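Local coordinates for protein carboxylesterase (EST-2) (Archaeoglobus fulgidus, PDB 5FRD) that probably hydrolyses carboxylic esters as an alpha/beta-hydrolase-fold carboxylesterase, and holds a bound coenzyme A molecule near its active site, at residues A[116-121]-A[170-175]; A[93-98]-A[109-114]. One frame throughout, in Å; residues are numbered along the deposited sequence.

Interaction 1: A[116-121]-A[170-175]; sequences ARLRVL and SLCDRF. With COA (coenzyme A), chain C.
Two bends in the chain of Arg119, at chi2 and at chi3 (-43°), fold its guanidinium back to Asp173, whose CG stands anti to its own backbone N (chi1 -163°). The loop 116-121 of this alpha/beta-hydrolase fold follows strand 106-112 and meets the C-terminal end of helix 162-173. Asp173 OD1 is the shared acceptor. Arg119 NE donates to Asp173 OD1 in a salt bridge of 2.9 Å, from above the carboxylate plane but within the guanidinium plane. Val120 N donates to Asp173 OD1 at 2.9 Å from the opposite face, in a nearly straight bond (173°). A water adds a third bond to OD1 and ties it to Val120 O and Arg119 NH2. One carboxylate oxygen therefore fixes both the loop backbone and the arginine. Just before Arg119 in the loop, Leu118 CD1 lies beside Phe175 CD2 at 4.1 Å, and a weak bond runs from Leu118 N to Phe175 O.

Coenzyme A lies along this loop. Arg117 O accepts from the adenine N6A at 2.9 Å, and Arg117 NH1 meets the phosphate oxygen O1A at 2.8 Å. Asp176 holds Arg117 NE in a salt bridge. Leu121 N donates to the pantetheine carbonyl O5P at 2.9 Å. At the thiol end of the bound coenzyme A, Cys172 SG stands 4.0 Å from S1P.

Interaction 2: A[93-98]-A[109-114]; sequences AVAQKL and LVLVGT
Gln96 NE2 sits 4.1 Å from Thr114 OG1 across the contact, and its own hydrogen bonds go to two backbone carbonyls, Gly92 O and Gly115 O. The amide oxygen OE1 is bonded to Tyr181 OH. The amide is thus gripped at both its nitrogen and its oxygen, although none of these three partners belongs to the two segments. One of its N-H bonds reaches back along the helix and the other reaches the loop just beyond Thr114, so the side chain bridges helix and loop.

The contact lies inside a beta-alpha-beta unit made of strand 83-88, helix 90-101 and strand 106-112. Helix segment 93-98 packs on strand 109-112 with their axes 9.0 Å apart and running roughly antiparallel, at 153°. Ala95 points its CB at the strand and touches Leu109 CD2 at 4.2 Å. Leu111 CD2 reaches Gln96 CG, also at 4.2 Å, and the two side chains cross at about a right angle. Val85 of the neighbouring strand also packs on Ala95 and Leu109.

Past the strand end, Thr114 places OG1 anti to its backbone N (chi1 -170°). Thr114 OG1 comes 3.6 Å from Ala93 N, and its hydrogen bond is made with the backbone carbonyl O of Ser89. Thr114 N is bonded to His208 NE2. Separately, the side chain of Ser89 is the probable nucleophile, on a turn that fits a nucleophile elbow. The chemistry is therefore divided: helix and strand meet through apolar carbon atoms, while polar bonds tie the loop beyond the strand to Gln96 of the helix, to the backbone of Ser89 and to His208.

How the interactions relate
Interaction 2 comes first along the chain and is complete before interaction 1 begins. Strand 106-112 leads by a short connection into 116-121. The centres of the two interactions are 13 Å apart. Interaction 2 is nearer the middle of the molecule, about 6 Å from the chain centre against about 14 Å for interaction 1. The two meet on helix 90-101: Phe175 CZ packs on Ala93 CB at 3.6 Å, and Leu118 CD1 reaches Ala93 CB at 4.0 Å. Helix 90-101 thus has the central sheet beneath it and the coenzyme A-binding loop beside it. This places the coenzyme A pocket next to the probable catalytic centre.

Interaction 1: A[116-121]-A[170-175]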
ATOM      1  N   ALA A 116       5.646  -8.664   6.695  1.00 15.10           N
ATOM      2  CA  ALA A 116       7.034  -8.990   6.336  1.00 14.53           C
ATOM      3  C   ALA A 116       7.161 -10.181   5.404  1.00 15.94           C
ATOM      4  O   ALA A 116       8.201 -10.401   4.804  1.00 16.68           O
ATOM      5  CB  ALA A 116       7.836  -9.238   7.601  1.00 16.78           C
ATOM      6  N   ARG A 117       6.081 -10.922   5.241  1.00 15.77           N
ATOM      7  CA  ARG A 117       5.958 -12.054   4.348  1.00 16.06           C
ATOM      8  C   ARG A 117       4.489 -12.103   3.935  1.00 17.24           C
ATOM      9  O   ARG A 117       3.596 -11.933   4.802  1.00 16.82           O
ATOM     10  CB  ARG A 117       6.338 -13.352   5.062  1.00 17.92           C
ATOM     11  CG  ARG A 117       6.352 -14.574   4.153  1.00 20.90           C
ATOM     12  CD  ARG A 117       6.533 -15.858   4.950  1.00 24.42           C
ATOM     13  NE  ARG A 117       7.920 -16.003   5.392  1.00 24.86           N
ATOM     14  CZ  ARG A 117       8.374 -17.021   6.118  1.00 34.77           C
ATOM     15  NH1 ARG A 117       7.555 -17.976   6.544  1.00 32.81           N
ATOM     16  NH2 ARG A 117       9.662 -17.045   6.453  1.00 37.10           N
ATOM     17  N   LEU A 118       4.242 -12.306   2.638  1.00 17.34           N
ATOM     18  CA  LEU A 118       2.878 -12.182   2.099  1.00 16.01           C
ATOM     19  C   LEU A 118       2.465 -13.378   1.265  1.00 17.60           C
ATOM     20  O   LEU A 118       1.925 -13.252   0.156  1.00 16.44           O
ATOM     21  CB  LEU A 118       2.751 -10.863   1.325  1.00 15.42           C
ATOM     22  CG  LEU A 118       2.843  -9.582   2.163  1.00 17.07           C
ATOM     23  CD1 LEU A 118       2.866  -8.370   1.243  1.00 16.75           C
ATOM     24  CD2 LEU A 118       1.680  -9.462   3.148  1.00 16.60           C
ATOM     25  N   ARG A 119       2.641 -14.565   1.833  1.00 18.46           N
ATOM     26  CA  ARG A 119       2.114 -15.749   1.199  1.00 18.69           C
ATOM     27  C   ARG A 119       0.610 -15.595   0.919  1.00 16.94           C
ATOM     28  O   ARG A 119      -0.133 -15.046   1.735  1.00 17.99           O
ATOM     29  CB  ARG A 119       2.342 -16.975   2.088  1.00 20.08           C
ATOM     30  CG  ARG A 119       3.798 -17.434   2.156  1.00 21.92           C
ATOM     31  CD  ARG A 119       4.318 -18.073   0.862  1.00 20.62           C
ATOM     32  NE  ARG A 119       3.362 -18.990   0.269  1.00 23.62           N
ATOM     33  CZ  ARG A 119       3.021 -20.179   0.767  1.00 28.69           C
ATOM     34  NH1 ARG A 119       3.606 -20.655   1.858  1.00 26.80           N
ATOM     35  NH2 ARG A 119       2.070 -20.894   0.155  1.00 29.92           N
ATOM     36  N   VAL A 120       0.192 -16.108  -0.229  1.00 17.08           N
ATOM     37  CA  VAL A 120      -1.190 -16.047  -0.656  1.00 16.51           C
ATOM     38  C   VAL A 120      -1.840 -17.445  -0.625  1.00 18.80           C
ATOM     39  O   VAL A 120      -1.264 -18.415  -1.123  1.00 21.53           O
ATOM     40  CB  VAL A 120      -1.285 -15.450  -2.065  1.00 18.27           C
ATOM     41  CG1 VAL A 120      -2.738 -15.359  -2.519  1.00 19.94           C
ATOM     42  CG2 VAL A 120      -0.600 -14.084  -2.120  1.00 17.95           C
ATOM     43  N   LEU A 121      -3.034 -17.504  -0.073  1.00 17.27           N
ATOM     44  CA  LEU A 121      -3.801 -18.758  -0.040  0.70 21.32           C
ATOM     45  C   LEU A 121      -3.830 -19.372  -1.416  1.00 22.57           C
ATOM     46  O   LEU A 121      -4.254 -18.720  -2.363  1.00 21.62           O
ATOM     47  CB  LEU A 121      -5.238 -18.500   0.353  0.70 21.89           C
ATOM     48  CG  LEU A 121      -5.606 -18.297   1.808  0.70 22.55           C
ATOM     49  CD1 LEU A 121      -7.042 -17.806   1.901  0.70 25.57           C
ATOM     50  CD2 LEU A 121      -5.388 -19.582   2.597  0.70 25.78           C
ATOM     51  N   SER A 170       1.253 -13.055  -7.172  1.00 16.10           N
ATOM     52  CA  SER A 170       2.435 -13.915  -7.312  0.75 16.00           C
ATOM     53  C   SER A 170       3.685 -13.236  -6.772  1.00 19.41           C
ATOM     54  O   SER A 170       4.534 -13.897  -6.167  1.00 20.20           O
ATOM     55  CB  SER A 170       2.622 -14.304  -8.773  0.75 18.28           C
ATOM     56  OG  SER A 170       1.589 -15.163  -9.201  0.75 20.34           O
ATOM     57  N   LEU A 171       3.803 -11.917  -6.948  1.00 17.28           N
ATOM     58  CA  LEU A 171       4.935 -11.187  -6.377  1.00 17.01           C
ATOM     59  C   LEU A 171       4.824 -11.157  -4.866  1.00 17.95           C
ATOM     60  O   LEU A 171       5.829 -11.330  -4.168  1.00 19.29           O
ATOM     61  CB  LEU A 171       5.015  -9.760  -6.902  1.00 18.56           C
ATOM     62  CG  LEU A 171       5.258  -9.555  -8.396  1.00 21.81           C
ATOM     63  CD1 LEU A 171       5.407  -8.075  -8.720  1.00 22.95           C
ATOM     64  CD2 LEU A 171       6.456 -10.328  -8.921  1.00 25.30           C
ATOM     65  N   CYS A 172       3.640 -10.943  -4.325  1.00 16.70           N
ATOM     66  CA  CYS A 172       3.421 -11.048  -2.877  1.00 18.92           C
ATOM     67  C   CYS A 172       3.832 -12.405  -2.327  1.00 17.62           C
ATOM     68  O   CYS A 172       4.506 -12.518  -1.270  1.00 16.84           O
ATOM     69  CB  CYS A 172       1.952 -10.829  -2.506  1.00 15.06           C
ATOM     70  SG  CYS A 172       1.344  -9.147  -2.729  1.00 19.18           S
ATOM     71  N   ASP A 173       3.444 -13.443  -3.051  1.00 18.18           N
ATOM     72  CA  ASP A 173       3.677 -14.807  -2.582  1.00 18.63           C
ATOM     73  C   ASP A 173       5.167 -15.114  -2.448  1.00 19.24           C
ATOM     74  O   ASP A 173       5.524 -15.987  -1.650  1.00 23.67           O
ATOM     75  CB  ASP A 173       3.008 -15.781  -3.529  1.00 19.55           C
ATOM     76  CG  ASP A 173       2.833 -17.144  -2.926  1.00 25.84           C
ATOM     77  OD1 ASP A 173       2.304 -17.307  -1.817  1.00 20.07           O
ATOM     78  OD2 ASP A 173       3.175 -18.098  -3.625  1.00 28.27           O
ATOM     79  N   ARG A 174       5.996 -14.427  -3.218  1.00 18.65           N
ATOM     80  CA  ARG A 174       7.454 -14.610  -3.182  0.60 22.69           C
ATOM     81  C   ARG A 174       8.160 -13.611  -2.268  1.00 21.80           C
ATOM     82  O   ARG A 174       9.378 -13.692  -2.080  1.00 25.61           O
ATOM     83  CB  ARG A 174       8.030 -14.540  -4.600  0.60 25.47           C
ATOM     84  CG  ARG A 174       7.577 -15.694  -5.486  0.60 34.38           C
ATOM     85  CD  ARG A 174       8.417 -15.831  -6.752  0.60 49.80           C
ATOM     86  NE  ARG A 174       8.245 -14.723  -7.701  0.60 48.26           N
ATOM     87  CZ  ARG A 174       7.369 -14.679  -8.713  0.60 55.11           C
ATOM     88  NH1 ARG A 174       6.525 -15.685  -8.960  0.60 43.68           N
ATOM     89  NH2 ARG A 174       7.335 -13.604  -9.502  0.60 52.25           N
ATOM     90  N   PHE A 175       7.412 -12.680  -1.673  1.00 17.84           N
ATOM     91  CA  PHE A 175       7.996 -11.669  -0.832  1.00 17.23           C
ATOM     92  C   PHE A 175       8.201 -12.198   0.590  1.00 17.21           C
ATOM     93  O   PHE A 175       7.266 -12.669   1.234  1.00 18.58           O
ATOM     94  CB  PHE A 175       7.070 -10.432  -0.811  1.00 17.34           C
ATOM     95  CG  PHE A 175       7.518  -9.364   0.136  1.00 15.01           C
ATOM     96  CD1 PHE A 175       8.574  -8.522  -0.189  1.00 15.87           C
ATOM     97  CD2 PHE A 175       6.880  -9.205   1.358  1.00 16.44           C
ATOM     98  CE1 PHE A 175       8.982  -7.560   0.689  1.00 16.10           C
ATOM     99  CE2 PHE A 175       7.289  -8.229   2.236  1.00 14.96           C
ATOM    100  CZ  PHE A 175       8.331  -7.410   1.898  1.00 17.63           C
TER
HETATM  101  N1A COA C1257       4.198 -11.766  10.005  1.00 20.45           N
HETATM  102  C2A COA C1257       4.390 -12.556  11.071  1.00 23.06           C
HETATM  103  N3A COA C1257       4.392 -13.891  10.966  1.00 27.31           N
HETATM  104  C4A COA C1257       4.220 -14.492   9.768  1.00 22.76           C
HETATM  105  C5A COA C1257       4.010 -13.709   8.568  1.00 20.79           C
HETATM  106  C6A COA C1257       4.024 -12.267   8.745  1.00 20.31           C
HETATM  107  N6A COA C1257       3.827 -11.466   7.676  1.00 18.08           N
HETATM  108  N7A COA C1257       3.840 -14.537   7.525  1.00 22.45           N
HETATM  109  C8A COA C1257       3.970 -15.777   8.031  1.00 29.53           C
HETATM  110  N9A COA C1257       4.188 -15.733   9.361  1.00 29.43           N
HETATM  111  C1B COA C1257       4.335 -16.915  10.233  1.00 31.94           C
HETATM  112  C2B COA C1257       2.989 -17.570  10.353  1.00 28.71           C
HETATM  113  O2B COA C1257       2.234 -16.943  11.388  1.00 35.12           O
HETATM  114  C3B COA C1257       3.377 -19.019  10.596  1.00 38.10           C
HETATM  115  O3B COA C1257       3.668 -19.192  11.982  1.00 50.13           O
HETATM  116  P3B COA C1257       3.151 -20.475  12.821  1.00 54.57           P
HETATM  117  O7A COA C1257       3.872 -21.608  12.121  1.00 66.89           O
HETATM  118  O8A COA C1257       1.646 -20.442  12.649  1.00 43.84           O
HETATM  119  O9A COA C1257       3.608 -20.177  14.233  1.00 65.70           O
HETATM  120  C4B COA C1257       4.644 -19.193   9.781  1.00 26.28           C
HETATM  121  O4B COA C1257       5.186 -17.866   9.624  1.00 29.39           O
HETATM  122  C5B COA C1257       4.436 -19.830   8.417  1.00 27.50           C
HETATM  123  O5B COA C1257       3.491 -19.048   7.670  1.00 25.67           O
HETATM  124  P1A COA C1257       3.597 -18.909   6.074  1.00 24.39           P
HETATM  125  O1A COA C1257       4.983 -18.639   5.654  1.00 23.99           O
HETATM  126  O2A COA C1257       2.538 -17.869   5.706  1.00 23.91           O
HETATM  127  O3A COA C1257       3.227 -20.331   5.419  1.00 27.30           O
HETATM  128  P2A COA C1257       1.969 -21.295   5.692  1.00 30.20           P
HETATM  129  O4A COA C1257       2.186 -22.361   4.654  1.00 35.35           O
HETATM  130  O5A COA C1257       1.841 -21.579   7.157  1.00 36.21           O
HETATM  131  O6A COA C1257       0.628 -20.457   5.349  1.00 28.66           O
HETATM  132  CBP COA C1257      -1.006 -19.307   4.079  1.00 21.99           C
HETATM  133  CCP COA C1257       0.337 -20.021   4.027  1.00 29.29           C
HETATM  134  CDP COA C1257      -1.309 -18.765   2.684  1.00 25.76           C
HETATM  135  CEP COA C1257      -2.084 -20.328   4.496  1.00 28.13           C
HETATM  136  CAP COA C1257      -0.917 -18.145   5.101  1.00 26.55           C
HETATM  137  OAP COA C1257       0.205 -17.282   4.782  1.00 24.69           O
HETATM  138  C9P COA C1257      -2.190 -17.328   5.159  1.00 24.63           C
HETATM  139  O9P COA C1257      -3.205 -17.808   5.620  1.00 25.62           O
HETATM  140  N8P COA C1257      -2.119 -16.061   4.713  1.00 24.01           N
HETATM  141  C7P COA C1257      -3.206 -15.088   4.847  1.00 22.35           C
HETATM  142  C6P COA C1257      -4.159 -15.049   3.657  1.00 22.24           C
HETATM  143  C5P COA C1257      -3.649 -14.460   2.356  1.00 22.76           C
HETATM  144  O5P COA C1257      -3.802 -15.069   1.290  1.00 21.01           O
HETATM  145  N4P COA C1257      -3.101 -13.243   2.411  1.00 21.12           N
HETATM  146  C3P COA C1257      -2.683 -12.521   1.231  1.00 24.81           C
HETATM  147  C2P COA C1257      -1.467 -11.684   1.554  1.00 23.39           C
HETATM  148  S1P COA C1257      -1.061 -10.675   0.111  1.00 24.44           S
HETATM  149  O   HOH W   1       0.680 -19.803  -2.477  1.00 31.06           O

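Interaction 2: A[93-98]-A[109-114]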
ATOM      1  N   ALA A  93       4.812  -3.940   0.985  1.00 13.57           N
ATOM      2  CA  ALA A  93       6.039  -4.692   0.614  1.00 12.20           C
ATOM      3  C   ALA A  93       6.945  -3.790  -0.210  1.00 13.42           C
ATOM      4  O   ALA A  93       8.167  -3.711   0.012  1.00 15.52           O
ATOM      5  CB  ALA A  93       5.707  -5.968  -0.119  1.00 12.95           C
ATOM      6  N   VAL A  94       6.364  -3.095  -1.174  1.00 13.00           N
ATOM      7  CA  VAL A  94       7.091  -2.117  -1.993  1.00 12.97           C
ATOM      8  C   VAL A  94       7.686  -1.046  -1.093  1.00 15.62           C
ATOM      9  O   VAL A  94       8.866  -0.707  -1.247  1.00 14.84           O
ATOM     10  CB  VAL A  94       6.185  -1.515  -3.084  1.00 13.27           C
ATOM     11  CG1 VAL A  94       6.891  -0.375  -3.808  1.00 16.41           C
ATOM     12  CG2 VAL A  94       5.752  -2.589  -4.063  1.00 15.17           C
ATOM     13  N   ALA A  95       6.927  -0.532  -0.121  1.00 13.14           N
ATOM     14  CA  ALA A  95       7.446   0.453   0.812  1.00 13.59           C
ATOM     15  C   ALA A  95       8.647  -0.049   1.607  1.00 15.16           C
ATOM     16  O   ALA A  95       9.596   0.711   1.812  1.00 15.96           O
ATOM     17  CB  ALA A  95       6.343   0.916   1.764  1.00 14.27           C
ATOM     18  N   GLN A  96       8.593  -1.288   2.084  1.00 14.15           N
ATOM     19  CA  GLN A  96       9.700  -1.843   2.839  1.00 14.62           C
ATOM     20  C   GLN A  96      10.944  -1.939   1.950  1.00 17.46           C
ATOM     21  O   GLN A  96      12.031  -1.522   2.398  1.00 18.39           O
ATOM     22  CB  GLN A  96       9.340  -3.219   3.384  1.00 16.00           C
ATOM     23  CG  GLN A  96       8.300  -3.175   4.481  1.00 15.85           C
ATOM     24  CD  GLN A  96       7.788  -4.546   4.807  1.00 16.03           C
ATOM     25  OE1 GLN A  96       8.462  -5.318   5.482  1.00 17.12           O
ATOM     26  NE2 GLN A  96       6.614  -4.892   4.297  1.00 15.70           N
ATOM     27  N   LYS A  97      10.811  -2.443   0.722  1.00 16.19           N
ATOM     28  CA  LYS A  97      11.944  -2.525  -0.193  0.70 15.02           C
ATOM     29  C   LYS A  97      12.455  -1.144  -0.576  1.00 17.84           C
ATOM     30  O   LYS A  97      13.686  -0.939  -0.714  1.00 19.40           O
ATOM     31  CB  LYS A  97      11.640  -3.378  -1.408  0.70 16.09           C
ATOM     32  CG  LYS A  97      11.394  -4.840  -1.101  0.70 20.34           C
ATOM     33  CD  LYS A  97      12.623  -5.608  -0.630  0.70 36.77           C
ATOM     34  CE  LYS A  97      12.529  -7.081  -0.994  0.70 45.68           C
ATOM     35  NZ  LYS A  97      13.888  -7.682  -1.028  0.70 36.49           N
ATOM     36  N   LEU A  98      11.562  -0.176  -0.734  1.00 15.64           N
ATOM     37  CA  LEU A  98      11.946   1.192  -1.005  1.00 16.43           C
ATOM     38  C   LEU A  98      12.812   1.751   0.127  1.00 17.95           C
ATOM     39  O   LEU A  98      13.845   2.393  -0.127  1.00 17.76           O
ATOM     40  CB  LEU A  98      10.700   2.051  -1.248  1.00 15.67           C
ATOM     41  CG  LEU A  98      10.871   3.521  -1.591  1.00 18.21           C
ATOM     42  CD1 LEU A  98       9.634   4.057  -2.312  1.00 20.50           C
ATOM     43  CD2 LEU A  98      11.149   4.368  -0.369  1.00 22.25           C
ATOM     44  N   LEU A 109       7.518   5.692   7.719  1.00 15.10           N
ATOM     45  CA  LEU A 109       6.823   4.608   7.037  1.00 14.37           C
ATOM     46  C   LEU A 109       5.454   4.427   7.654  1.00 15.85           C
ATOM     47  O   LEU A 109       5.335   4.485   8.879  1.00 15.37           O
ATOM     48  CB  LEU A 109       7.593   3.313   7.164  1.00 17.89           C
ATOM     49  CG  LEU A 109       8.807   3.110   6.278  1.00 19.58           C
ATOM     50  CD1 LEU A 109       9.505   1.806   6.629  1.00 22.20           C
ATOM     51  CD2 LEU A 109       8.394   3.021   4.815  1.00 24.36           C
ATOM     52  N   VAL A 110       4.442   4.188   6.838  1.00 13.68           N
ATOM     53  CA  VAL A 110       3.105   3.853   7.299  1.00 12.72           C
ATOM     54  C   VAL A 110       2.783   2.551   6.607  1.00 13.02           C
ATOM     55  O   VAL A 110       2.650   2.488   5.393  1.00 14.10           O
ATOM     56  CB  VAL A 110       2.106   4.946   7.035  1.00 13.29           C
ATOM     57  CG1 VAL A 110       0.727   4.504   7.543  1.00 13.44           C
ATOM     58  CG2 VAL A 110       2.535   6.262   7.640  1.00 14.28           C
ATOM     59  N   LEU A 111       2.709   1.472   7.375  1.00 12.59           N
ATOM     60  CA  LEU A 111       2.512   0.126   6.890  1.00 13.55           C
ATOM     61  C   LEU A 111       1.067  -0.240   7.193  1.00 13.56           C
ATOM     62  O   LEU A 111       0.680  -0.354   8.360  1.00 14.38           O
ATOM     63  CB  LEU A 111       3.467  -0.836   7.577  1.00 13.31           C
ATOM     64  CG  LEU A 111       4.940  -0.515   7.342  1.00 14.68           C
ATOM     65  CD1 LEU A 111       5.785  -1.443   8.202  1.00 17.73           C
ATOM     66  CD2 LEU A 111       5.316  -0.632   5.862  1.00 17.78           C
ATOM     67  N   VAL A 112       0.272  -0.392   6.155  1.00 12.10           N
ATOM     68  CA  VAL A 112      -1.161  -0.579   6.258  1.00 13.73           C
ATOM     69  C   VAL A 112      -1.531  -1.937   5.679  1.00 13.65           C
ATOM     70  O   VAL A 112      -1.273  -2.211   4.507  1.00 14.32           O
ATOM     71  CB  VAL A 112      -1.933   0.507   5.470  1.00 13.96           C
ATOM     72  CG1 VAL A 112      -3.418   0.366   5.748  1.00 13.81           C
ATOM     73  CG2 VAL A 112      -1.446   1.922   5.814  1.00 14.94           C
ATOM     74  N   GLY A 113      -2.176  -2.804   6.472  1.00 12.49           N
ATOM     75  CA  GLY A 113      -2.644  -4.070   5.938  1.00 13.39           C
ATOM     76  C   GLY A 113      -1.562  -4.789   5.132  1.00 14.02           C
ATOM     77  O   GLY A 113      -1.740  -5.111   3.939  1.00 13.41           O
ATOM     78  N   THR A 114      -0.412  -5.025   5.750  1.00 13.15           N
ATOM     79  CA  THR A 114       0.710  -5.602   5.058  1.00 13.34           C
ATOM     80  C   THR A 114       1.461  -6.548   5.967  1.00 14.09           C
ATOM     81  O   THR A 114       0.909  -7.009   6.958  1.00 14.85           O
ATOM     82  CB  THR A 114       1.553  -4.458   4.430  1.00 13.89           C
ATOM     83  OG1 THR A 114       2.553  -4.997   3.548  1.00 13.62           O
ATOM     84  CG2 THR A 114       2.207  -3.593   5.457  1.00 14.36           C
TER